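Local coordinates for protein TqaA (Penicillium aethiopicum, PDB 5DLK) that is a fungal nonribosomal peptide synthetase whose terminal condensation-like domain, the part in this chain, probably releases the finished peptide by macrocyclization, at residues Thr353-Gln356 with Tyr357-Ala360. Sequence-based numbering, arbitrary orientation.
Sequences TQTQ and YTRA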
loop_
_atom_site.group_PDB
_atom_site.type_symbol
_atom_site.label_atom_id
_atom_site.label_comp_id
_atom_site.label_asym_id
_atom_site.label_seq_id
_atom_site.Cartn_x
_atom_site.Cartn_y
_atom_site.Cartn_z
ATOM N N THR A 353 18.469 -7.033 -13.297
ATOM C CA THR A 353 17.590 -6.561 -12.227
ATOM C C THR A 353 16.135 -6.744 -12.643
ATOM O O THR A 353 15.279 -7.138 -11.836
ATOM C CB THR A 353 17.886 -5.084 -11.877
ATOM O OG1 THR A 353 19.239 -4.991 -11.414
ATOM C CG2 THR A 353 16.967 -4.581 -10.773
ATOM N N GLN A 354 15.855 -6.497 -13.919
ATOM C CA GLN A 354 14.479 -6.593 -14.359
ATOM C C GLN A 354 14.016 -8.046 -14.338
ATOM O O GLN A 354 12.934 -8.346 -13.860
ATOM C CB GLN A 354 14.290 -5.982 -15.748
ATOM C CG GLN A 354 12.806 -5.863 -16.153
ATOM C CD GLN A 354 12.589 -4.712 -17.118
ATOM O OE1 GLN A 354 12.831 -3.550 -16.778
ATOM N NE2 GLN A 354 12.162 -5.030 -18.341
ATOM N N THR A 355 14.847 -8.963 -14.820
ATOM C CA THR A 355 14.412 -10.352 -14.772
ATOM C C THR A 355 14.387 -10.896 -13.337
ATOM O O THR A 355 13.614 -11.797 -13.042
ATOM C CB THR A 355 15.272 -11.237 -15.705
ATOM O OG1 THR A 355 16.640 -11.094 -15.385
ATOM C CG2 THR A 355 15.101 -10.784 -17.143
ATOM N N GLN A 356 15.176 -10.337 -12.418
ATOM C CA GLN A 356 15.090 -10.780 -11.024
ATOM C C GLN A 356 13.751 -10.411 -10.392
ATOM O O GLN A 356 13.369 -10.977 -9.368
ATOM C CB GLN A 356 16.252 -10.216 -10.197
ATOM C CG GLN A 356 17.594 -10.882 -10.556
ATOM C CD GLN A 356 17.578 -12.386 -10.249
ATOM O OE1 GLN A 356 17.328 -13.213 -11.132
ATOM N NE2 GLN A 356 17.857 -12.740 -8.998
ATOM N N TYR A 357 13.042 -9.466 -11.014
ATOM C CA TYR A 357 11.642 -9.186 -10.674
ATOM C C TYR A 357 10.673 -10.060 -11.491
ATOM O O TYR A 357 9.751 -10.651 -10.933
ATOM C CB TYR A 357 11.350 -7.697 -10.907
ATOM C CG TYR A 357 9.885 -7.356 -11.058
ATOM C CD1 TYR A 357 8.989 -7.566 -10.010
ATOM C CD2 TYR A 357 9.409 -6.787 -12.229
ATOM C CE1 TYR A 357 7.644 -7.231 -10.133
ATOM C CE2 TYR A 357 8.070 -6.459 -12.364
ATOM C CZ TYR A 357 7.197 -6.686 -11.322
ATOM O OH TYR A 357 5.866 -6.349 -11.464
ATOM N N THR A 358 10.878 -10.137 -12.804
ATOM C CA THR A 358 9.865 -10.779 -13.653
ATOM C C THR A 358 9.827 -12.283 -13.443
ATOM O O THR A 358 8.762 -12.904 -13.618
ATOM C CB THR A 358 10.069 -10.452 -15.153
ATOM O OG1 THR A 358 11.328 -10.935 -15.614
ATOM C CG2 THR A 358 9.986 -8.946 -15.388
ATOM N N ARG A 359 10.955 -12.866 -13.032
ATOM C CA ARG A 359 10.987 -14.309 -12.685
ATOM C C ARG A 359 9.950 -14.666 -11.605
ATOM O O ARG A 359 9.427 -15.797 -11.544
ATOM C CB ARG A 359 12.377 -14.708 -12.173
ATOM C CG ARG A 359 13.468 -14.870 -13.215
ATOM C CD ARG A 359 14.824 -15.108 -12.523
ATOM N NE ARG A 359 14.833 -16.399 -11.819
ATOM C CZ ARG A 359 15.703 -16.761 -10.875
ATOM N NH1 ARG A 359 16.671 -15.935 -10.487
ATOM N NH2 ARG A 359 15.601 -17.980 -10.318
ATOM N N ALA A 360 9.680 -13.708 -10.726
ATOM C CA ALA A 360 8.879 -13.996 -9.545
ATOM C C ALA A 360 7.388 -13.653 -9.697
ATOM O O ALA A 360 6.631 -13.817 -8.753
ATOM C CB ALA A 360 9.454 -13.251 -8.334
HETATM O O HOH W 1 18.251 -15.472 -7.996
#
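Gln356, on helix 346-358, and Arg359, three residues on, join side chains about one turn apart in the condensation-like domain. From Arg359, CB rests 3.3 Å from Thr355 O, and CG passes closer still to that oxygen. CD then reaches Gln356 OE1, 3.4 Å away. NE (4.1 Å) and CZ (3.9 Å) stay near Gln356 OE1. The chain is extended at chi2 but bends at chi3 (66°), which turns the guanidinium toward the glutamine. NH1 donates to Gln356 OE1 over 2.9 Å, on a lone pair in the carbonyl plane, and the oxygen lies almost in the guanidinium plane. The flat groups are turned 40° apart, though the side chains run side by side.

Glutamine suits this place because its amide both accepts and donates: OE1 takes the arginine N-H, while NE2 gives hydrogen bonds to Arg334 O on strand 329-336 and to a water. That water also accepts from Arg359 NH1, closing a small ring and helping to fix the amide's orientation. The long arginine chain can reach the amide while packing against Phe231, His234 and Tyr235 of helix 227-235.

The backbone beneath keeps its helical bonding, with Thr358 N to Gln354 O and Arg359 N to Thr355 O, whereas Tyr357 N makes only weak bonds, to the carbonyls of Thr353 and Gln354. Tyr357 contacts 4'-phosphopantetheine, the carrier arm, in another structure of this protein; here its CB lies 3.4 Å from Gln354 O, which meets the ring edge near its plane. Gln354 OE1 is hydrogen-bonded to Thr285 OG1 and to N of Thr282, another residue contacting the arm. On Thr358, CG2 sits 3.4 Å from Gln354 O and OG1 3.2 Å from Thr355 CA.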